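PDB 6EUG: beta-glucanase from Bacteroides thetaiotaomicron, which probably hydrolyses beta-1,3-linked galactosides of arabinogalactan through its glycoside hydrolase family 43 part, the portion of a longer polypeptide present in this chain. Local coordinates for residues 271-276 against 293-298; 140-145 against 153-158. One frame throughout, in Å; residues are numbered along the deposited sequence. Where two conformers were deposited one is given.

Interaction 1: 271-276 against 293-298; sequences EGTYWM and TADSML
Y274 and A294 form an antiparallel hydrogen-bonded pair near the end of a beta hairpin. Y274 N donates to A294 O at 2.9 Å, and A294 N returns a longer bond of 3.2 Å to Y274 O. That carbonyl oxygen is gripped twice, because T293 OG1 also donates to it over 2.9 Å. The hydroxyl gets there because OG1 lies opposite the backbone N of its own residue (chi1 -170°), and the bond takes up the proton of this buried group. The same OG1 rests over one face of the W275 indole, 3.6 Å from W275 CZ3 and offset toward the rim. T273 CG2 lies against a face of the indole too, and also meets T293 OG1 at 3.4 Å.

On the other side of the sheet Y274 makes the largest contribution of any residue to the contact. A294 O sits in the plane of its ring at one edge, while the backbone of M297 passes over a face. The M297 side chain, bent at chi2 (65°) and chi3 (86°), crosses the tyrosine at about a right angle and brings CE to 3.8 Å from Y274 CE2; its sulfur stands obliquely to the ring, a Met-aromatic contact.

Two waters extend the pairing where the strands part. One donates to both G272 O and D295 O; the other gives a hydrogen to Y274 OH and accepts from M297 N. Y274 OH is also hydrogen-bonded to D220 and K269, which, with the water, hold the hydroxyl end of the ring in place.

The hairpin belongs to a four-stranded antiparallel sheet of the five-bladed propeller characteristic of family 43. Strand 265-270 flanks 273-279, where F268 meets W275, and strand 302-304 flanks 290-294; Y226 of strand 225-231, in the adjacent blade, touches M297.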
ATOM      1  N   GLU A 271       1.575  21.113   2.845  1.00 16.62           N
ATOM      2  CA  GLU A 271       1.290  22.488   2.378  1.00 18.25           C
ATOM      3  C   GLU A 271       0.468  22.525   1.085  1.00 17.54           C
ATOM      4  O   GLU A 271       0.805  23.226   0.133  1.00 18.60           O
ATOM      5  CB  GLU A 271       2.615  23.258   2.243  1.00 23.36           C
ATOM      6  CG  GLU A 271       3.315  23.385   3.587  1.00 26.87           C
ATOM      7  CD  GLU A 271       4.642  24.098   3.533  1.00 31.90           C
ATOM      8  OE1 GLU A 271       5.384  23.985   2.547  1.00 31.28           O
ATOM      9  OE2 GLU A 271       4.941  24.778   4.517  1.00 43.67           O
ATOM     10  N   GLY A 272      -0.591  21.708   1.045  1.00 17.11           N
ATOM     11  CA  GLY A 272      -1.477  21.632  -0.120  1.00 17.01           C
ATOM     12  C   GLY A 272      -1.198  20.640  -1.228  1.00 15.79           C
ATOM     13  O   GLY A 272      -2.096  20.389  -2.064  1.00 16.82           O
ATOM     14  N   THR A 273       0.016  20.093  -1.247  1.00 15.46           N
ATOM     15  CA  THR A 273       0.497  19.276  -2.353  1.00 15.78           C
ATOM     16  C   THR A 273       0.594  17.805  -1.930  1.00 15.19           C
ATOM     17  O   THR A 273       1.071  17.492  -0.819  1.00 14.48           O
ATOM     18  CB  THR A 273       1.879  19.748  -2.835  1.00 17.25           C
ATOM     19  OG1 THR A 273       1.774  21.100  -3.279  1.00 19.83           O
ATOM     20  CG2 THR A 273       2.405  18.856  -3.944  1.00 16.34           C
ATOM     21  N   TYR A 274       0.084  16.942  -2.803  1.00 13.48           N
ATOM     22  CA  TYR A 274       0.154  15.476  -2.625  1.00 13.94           C
ATOM     23  C   TYR A 274       1.445  14.925  -3.253  1.00 13.89           C
ATOM     24  O   TYR A 274       1.827  15.285  -4.402  1.00 15.66           O
ATOM     25  CB  TYR A 274      -1.083  14.798  -3.230  1.00 14.23           C
ATOM     26  CG  TYR A 274      -2.388  15.234  -2.600  1.00 14.23           C
ATOM     27  CD1 TYR A 274      -3.030  16.393  -3.047  1.00 15.17           C
ATOM     28  CD2 TYR A 274      -2.942  14.557  -1.514  1.00 16.24           C
ATOM     29  CE1 TYR A 274      -4.208  16.824  -2.490  1.00 16.88           C
ATOM     30  CE2 TYR A 274      -4.133  15.000  -0.938  1.00 19.69           C
ATOM     31  CZ  TYR A 274      -4.745  16.152  -1.418  1.00 18.24           C
ATOM     32  OH  TYR A 274      -5.921  16.696  -0.875  1.00 19.27           O
ATOM     33  N   TRP A 275       2.091  14.019  -2.517  1.00 13.64           N
ATOM     34  CA  TRP A 275       3.349  13.377  -2.936  1.00 12.32           C
ATOM     35  C   TRP A 275       3.214  11.867  -2.741  1.00 14.77           C
ATOM     36  O   TRP A 275       2.916  11.386  -1.612  1.00 17.36           O
ATOM     37  CB  TRP A 275       4.544  13.864  -2.094  1.00 13.44           C
ATOM     38  CG  TRP A 275       4.856  15.343  -2.207  1.00 15.17           C
ATOM     39  CD1 TRP A 275       4.580  16.310  -1.261  1.00 16.72           C
ATOM     40  CD2 TRP A 275       5.480  16.036  -3.306  1.00 16.57           C
ATOM     41  NE1 TRP A 275       4.972  17.558  -1.709  1.00 17.27           N
ATOM     42  CE2 TRP A 275       5.535  17.424  -2.949  1.00 16.80           C
ATOM     43  CE3 TRP A 275       5.995  15.639  -4.545  1.00 16.74           C
ATOM     44  CZ2 TRP A 275       6.107  18.387  -3.774  1.00 18.87           C
ATOM     45  CZ3 TRP A 275       6.557  16.618  -5.387  1.00 16.30           C
ATOM     46  CH2 TRP A 275       6.607  17.975  -4.983  1.00 18.42           C
ATOM     47  N   MET A 276       3.468  11.101  -3.793  1.00 14.90           N
ATOM     48  CA  MET A 276       3.402   9.633  -3.702  1.00 13.87           C
ATOM     49  C   MET A 276       4.708   9.009  -4.223  1.00 13.61           C
ATOM     50  O   MET A 276       5.233   9.413  -5.274  1.00 15.78           O
ATOM     51  CB  MET A 276       2.199   9.118  -4.514  1.00 16.24           C
ATOM     52  CG  MET A 276       1.958   7.624  -4.442  1.00 16.03           C
ATOM     53  SD  MET A 276       0.252   7.091  -4.729  1.00 21.60           S
ATOM     54  CE  MET A 276      -0.283   7.952  -6.213  1.00 21.79           C
ATOM     55  N   THR A 293       3.214  13.382  -8.177  1.00 14.51           N
ATOM     56  CA  THR A 293       2.606  14.546  -7.488  1.00 14.84           C
ATOM     57  C   THR A 293       1.313  15.047  -8.145  1.00 15.31           C
ATOM     58  O   THR A 293       1.129  14.926  -9.393  1.00 14.81           O
ATOM     59  CB  THR A 293       3.644  15.683  -7.327  1.00 14.00           C
ATOM     60  OG1 THR A 293       3.173  16.742  -6.471  1.00 15.67           O
ATOM     61  CG2 THR A 293       4.024  16.281  -8.695  1.00 15.50           C
ATOM     62  N   ALA A 294       0.443  15.620  -7.303  1.00 15.64           N
ATOM     63  CA  ALA A 294      -0.777  16.303  -7.726  1.00 15.89           C
ATOM     64  C   ALA A 294      -1.149  17.444  -6.775  1.00 15.11           C
ATOM     65  O   ALA A 294      -0.746  17.443  -5.582  1.00 14.31           O
ATOM     66  CB  ALA A 294      -1.956  15.339  -7.842  1.00 16.44           C
ATOM     67  N   ASP A 295      -1.930  18.390  -7.289  1.00 17.03           N
ATOM     68  CA  ASP A 295      -2.518  19.466  -6.446  1.00 17.43           C
ATOM     69  C   ASP A 295      -3.957  19.235  -5.996  1.00 17.39           C
ATOM     70  O   ASP A 295      -4.559  20.125  -5.358  1.00 17.32           O
ATOM     71  CB  ASP A 295      -2.369  20.852  -7.129  1.00 18.06           C
ATOM     72  CG  ASP A 295      -0.890  21.287  -7.297  1.00 19.45           C
ATOM     73  OD1 ASP A 295      -0.000  20.780  -6.607  1.00 21.81           O
ATOM     74  OD2 ASP A 295      -0.607  22.154  -8.153  1.00 27.69           O
ATOM     75  N   SER A 296      -4.537  18.096  -6.390  0.50 16.21           N
ATOM     76  CA  SER A 296      -5.855  17.628  -5.912  0.50 16.34           C
ATOM     77  C   SER A 296      -5.831  16.100  -6.018  0.50 14.66           C
ATOM     78  O   SER A 296      -5.262  15.560  -6.969  0.50 15.50           O
ATOM     79  CB  SER A 296      -6.997  18.202  -6.750  0.50 15.84           C
ATOM     80  OG  SER A 296      -8.273  17.812  -6.234  0.50 17.63           O
ATOM     81  N   MET A 297      -6.407  15.403  -5.034  1.00 13.83           N
ATOM     82  CA  MET A 297      -6.308  13.953  -4.976  1.00 14.26           C
ATOM     83  C   MET A 297      -6.856  13.274  -6.229  1.00 13.17           C
ATOM     84  O   MET A 297      -6.212  12.321  -6.735  1.00 14.67           O
ATOM     85  CB  MET A 297      -7.039  13.400  -3.725  1.00 16.72           C
ATOM     86  CG  MET A 297      -7.003  11.880  -3.532  1.00 18.00           C
ATOM     87  SD  MET A 297      -5.358  11.199  -3.229  1.00 17.78           S
ATOM     88  CE  MET A 297      -5.241  11.401  -1.466  1.00 18.71           C
ATOM     89  N   LEU A 298      -8.024  13.717  -6.694  1.00 14.89           N
ATOM     90  CA  LEU A 298      -8.652  13.150  -7.896  1.00 12.69           C
ATOM     91  C   LEU A 298      -8.396  13.980  -9.175  1.00 13.24           C
ATOM     92  O   LEU A 298      -9.095  13.808 -10.200  1.00 16.22           O
ATOM     93  CB  LEU A 298     -10.147  12.869  -7.712  1.00 12.69           C
ATOM     94  CG  LEU A 298     -10.489  11.950  -6.524  1.00 14.59           C
ATOM     95  CD1 LEU A 298     -11.979  11.732  -6.430  1.00 16.58           C
ATOM     96  CD2 LEU A 298      -9.801  10.603  -6.664  1.00 16.32           C
TER
HETATM   97  O   HOH W   1      -4.750  20.257  -2.534  1.00 21.34           O
HETATM   98  O   HOH W   2      -7.766  16.860  -2.832  1.00 24.97           O

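Interaction 2: 140-145 against 153-158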
ATOM      1  N   ARG A 140      -8.044  -9.085  -4.816  1.00 14.74           N
ATOM      2  CA  ARG A 140      -9.054  -8.424  -3.989  1.00 14.76           C
ATOM      3  C   ARG A 140      -8.485  -7.471  -2.912  1.00 13.83           C
ATOM      4  O   ARG A 140      -7.305  -7.582  -2.480  1.00 13.88           O
ATOM      5  CB  ARG A 140      -9.907  -9.466  -3.270  1.00 14.78           C
ATOM      6  CG  ARG A 140     -10.757 -10.381  -4.159  1.00 16.05           C
ATOM      7  CD  ARG A 140     -11.679 -11.266  -3.323  1.00 16.44           C
ATOM      8  NE  ARG A 140     -12.592 -12.039  -4.169  1.00 21.23           N
ATOM      9  CZ  ARG A 140     -13.667 -12.685  -3.741  1.00 21.84           C
ATOM     10  NH1 ARG A 140     -14.042 -12.637  -2.469  1.00 22.99           N
ATOM     11  NH2 ARG A 140     -14.391 -13.388  -4.601  1.00 26.39           N
ATOM     12  N   ALA A 141      -9.339  -6.522  -2.509  1.00 13.45           N
ATOM     13  CA  ALA A 141      -9.138  -5.786  -1.269  1.00 15.30           C
ATOM     14  C   ALA A 141     -10.127  -6.303  -0.243  1.00 15.58           C
ATOM     15  O   ALA A 141     -11.274  -6.584  -0.573  1.00 16.10           O
ATOM     16  CB  ALA A 141      -9.316  -4.290  -1.459  1.00 15.95           C
ATOM     17  N   ALA A 142      -9.670  -6.400   0.989  1.00 14.90           N
ATOM     18  CA  ALA A 142     -10.528  -6.791   2.132  1.00 14.50           C
ATOM     19  C   ALA A 142     -10.604  -5.692   3.195  1.00 16.24           C
ATOM     20  O   ALA A 142      -9.642  -4.958   3.374  1.00 15.38           O
ATOM     21  CB  ALA A 142     -10.004  -8.063   2.744  1.00 16.24           C
ATOM     22  N   VAL A 143     -11.704  -5.670   3.967  1.00 16.99           N
ATOM     23  CA  VAL A 143     -11.899  -4.672   5.018  1.00 15.19           C
ATOM     24  C   VAL A 143     -12.358  -5.359   6.326  1.00 14.48           C
ATOM     25  O   VAL A 143     -13.120  -6.329   6.314  1.00 15.57           O
ATOM     26  CB  VAL A 143     -12.868  -3.546   4.574  1.00 15.33           C
ATOM     27  CG1 VAL A 143     -14.283  -4.026   4.395  1.00 17.01           C
ATOM     28  CG2 VAL A 143     -12.867  -2.376   5.556  1.00 16.57           C
ATOM     29  N   ALA A 144     -11.796  -4.871   7.429  1.00 13.96           N
ATOM     30  CA  ALA A 144     -12.092  -5.345   8.777  1.00 14.63           C
ATOM     31  C   ALA A 144     -12.148  -4.149   9.774  1.00 15.01           C
ATOM     32  O   ALA A 144     -11.633  -3.083   9.464  1.00 15.33           O
ATOM     33  CB  ALA A 144     -11.038  -6.370   9.197  1.00 15.97           C
ATOM     34  N   VAL A 145     -12.793  -4.341  10.955  1.00 13.93           N
ATOM     35  CA  VAL A 145     -13.097  -3.217  11.873  1.00 14.76           C
ATOM     36  C   VAL A 145     -12.814  -3.622  13.337  1.00 16.92           C
ATOM     37  O   VAL A 145     -12.968  -4.797  13.690  1.00 17.25           O
ATOM     38  CB  VAL A 145     -14.555  -2.731  11.668  1.00 15.62           C
ATOM     39  CG1 VAL A 145     -15.591  -3.737  12.162  1.00 16.24           C
ATOM     40  CG2 VAL A 145     -14.783  -1.358  12.326  1.00 17.91           C
ATOM     41  N   TYR A 153      -9.513  -7.370  15.300  1.00 16.07           N
ATOM     42  CA  TYR A 153     -10.350  -6.904  14.214  1.00 13.95           C
ATOM     43  C   TYR A 153     -11.319  -8.000  13.740  1.00 14.19           C
ATOM     44  O   TYR A 153     -10.972  -9.205  13.691  1.00 17.20           O
ATOM     45  CB  TYR A 153      -9.475  -6.411  13.009  1.00 15.89           C
ATOM     46  CG  TYR A 153      -8.749  -5.097  13.297  1.00 16.12           C
ATOM     47  CD1 TYR A 153      -7.694  -5.026  14.253  1.00 14.53           C
ATOM     48  CD2 TYR A 153      -9.137  -3.897  12.666  1.00 16.65           C
ATOM     49  CE1 TYR A 153      -7.082  -3.804  14.581  1.00 16.24           C
ATOM     50  CE2 TYR A 153      -8.494  -2.672  12.972  1.00 14.59           C
ATOM     51  CZ  TYR A 153      -7.467  -2.620  13.901  1.00 16.02           C
ATOM     52  OH  TYR A 153      -6.869  -1.393  14.227  1.00 16.19           O
ATOM     53  N   ARG A 154     -12.517  -7.550  13.342  1.00 17.44           N
ATOM     54  CA  ARG A 154     -13.574  -8.399  12.766  1.00 16.20           C
ATOM     55  C   ARG A 154     -13.645  -8.209  11.223  1.00 15.81           C
ATOM     56  O   ARG A 154     -13.939  -7.110  10.743  1.00 17.00           O
ATOM     57  CB  ARG A 154     -14.931  -8.073  13.410  1.00 15.73           C
ATOM     58  CG  ARG A 154     -16.150  -8.715  12.726  1.00 19.74           C
ATOM     59  CD  ARG A 154     -17.467  -8.451  13.482  1.00 29.38           C
ATOM     60  NE  ARG A 154     -17.801  -7.026  13.694  1.00 35.47           N
ATOM     61  CZ  ARG A 154     -18.409  -6.201  12.821  1.00 37.73           C
ATOM     62  NH1 ARG A 154     -18.763  -6.589  11.592  1.00 36.61           N
ATOM     63  NH2 ARG A 154     -18.658  -4.948  13.189  1.00 41.52           N
ATOM     64  N   PHE A 155     -13.411  -9.300  10.474  1.00 16.28           N
ATOM     65  CA  PHE A 155     -13.528  -9.308   9.000  1.00 15.31           C
ATOM     66  C   PHE A 155     -14.968  -8.966   8.603  1.00 16.98           C
ATOM     67  O   PHE A 155     -15.934  -9.475   9.216  1.00 17.13           O
ATOM     68  CB  PHE A 155     -13.148 -10.703   8.410  1.00 17.43           C
ATOM     69  CG  PHE A 155     -13.434 -10.857   6.937  1.00 18.05           C
ATOM     70  CD1 PHE A 155     -12.514 -10.410   5.993  1.00 18.51           C
ATOM     71  CD2 PHE A 155     -14.622 -11.433   6.475  1.00 20.78           C
ATOM     72  CE1 PHE A 155     -12.765 -10.527   4.633  1.00 20.32           C
ATOM     73  CE2 PHE A 155     -14.884 -11.534   5.107  1.00 18.10           C
ATOM     74  CZ  PHE A 155     -13.953 -11.092   4.178  1.00 17.89           C
ATOM     75  N   ILE A 156     -15.101  -8.091   7.614  1.00 16.60           N
ATOM     76  CA  ILE A 156     -16.414  -7.731   7.049  1.00 16.59           C
ATOM     77  C   ILE A 156     -16.637  -8.355   5.682  1.00 18.48           C
ATOM     78  O   ILE A 156     -17.589  -9.081   5.500  1.00 20.19           O
ATOM     79  CB  ILE A 156     -16.637  -6.205   6.978  1.00 19.08           C
ATOM     80  CG1 ILE A 156     -16.515  -5.580   8.361  1.00 19.87           C
ATOM     81  CG2 ILE A 156     -18.000  -5.903   6.372  1.00 20.26           C
ATOM     82  CD1 ILE A 156     -16.488  -4.064   8.350  1.00 23.65           C
ATOM     83  N   ARG A 157     -15.827  -7.992   4.688  1.00 17.14           N
ATOM     84  CA  ARG A 157     -16.019  -8.501   3.318  1.00 18.58           C
ATOM     85  C   ARG A 157     -14.774  -8.230   2.458  1.00 16.16           C
ATOM     86  O   ARG A 157     -13.856  -7.533   2.912  1.00 16.18           O
ATOM     87  CB  ARG A 157     -17.274  -7.888   2.673  1.00 20.84           C
ATOM     88  CG  ARG A 157     -17.097  -6.439   2.247  1.00 20.92           C
ATOM     89  CD  ARG A 157     -18.319  -5.816   1.580  1.00 25.32           C
ATOM     90  NE  ARG A 157     -19.391  -5.591   2.564  1.00 33.78           N
ATOM     91  CZ  ARG A 157     -19.587  -4.499   3.327  1.00 36.13           C
ATOM     92  NH1 ARG A 157     -20.624  -4.502   4.175  1.00 37.59           N
ATOM     93  NH2 ARG A 157     -18.781  -3.426   3.307  1.00 31.15           N
ATOM     94  N   SER A 158     -14.733  -8.870   1.283  1.00 13.58           N
ATOM     95  CA  SER A 158     -13.645  -8.688   0.309  1.00 15.67           C
ATOM     96  C   SER A 158     -14.225  -8.663  -1.089  1.00 16.51           C
ATOM     97  O   SER A 158     -15.348  -9.151  -1.338  1.00 17.50           O
ATOM     98  CB  SER A 158     -12.565  -9.787   0.424  1.00 19.34           C
ATOM     99  OG  SER A 158     -12.972 -11.034  -0.158  1.00 17.59           O
TER
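R140 reaches across to S158 at one end of this antiparallel hairpin. From CB and CG the arginine runs extended as far as NE, and R140 CD passes 3.4 Å from S158 OG. NH1 then donates to that oxygen over 3.0 Å, with OG lying in the guanidinium plane at its edge and the N-H pointing nearly straight at it (162°). The rotation of the serine (chi1 77°) presents OG to R140 NH1; OG has a second hydrogen-bonding partner in D102, whose carboxylate also lies in a long, weak ion pair with R140.

In the middle, V143 stands opposite two residues, I156 and R157, which makes a classic beta bulge. V143 N donates to R157 O and V143 O accepts from I156 N, each at 3.0 Å; the register shifts by one between V143 and A144, before A144 pairs with F155 and V145 with R154. I156 CD1 comes within 3.9 Å of V145 CG1. V145 CG1 lies over a face of the R154 guanidinium, 3.5 Å from R154 NH2, the two side chains running alongside each other. On the opposite face from V143 and V145, A142 CB meets the edge of the F155 ring.

Strand 154-159 closes one side of a four-stranded propeller blade. Strand 122-130 flanks 140-146 on its other side, with V124 and W126 touching V143, while Y153 and A144 pack on L93 of strand 87-94 in the adjacent blade.

Interactions 1 and 2 are the same kind of element in two different blades: each joins consecutive strands of a four-stranded antiparallel sheet, the third and fourth in 140-145 with 153-158, the second and third in 271-276 with 293-298. Their centres lie 28 Å apart and their nearest atoms about 15 Å, without touching. In interaction 2 the side chain of R140 is about 13 Å from the bound glucoimidazole. Neither contact supplies a ligand residue, but each blade does: E110 and R111 lie on strand 108-117 of the sheet that holds interaction 2, and G283 and W284 between strands 273-279 and 290-294.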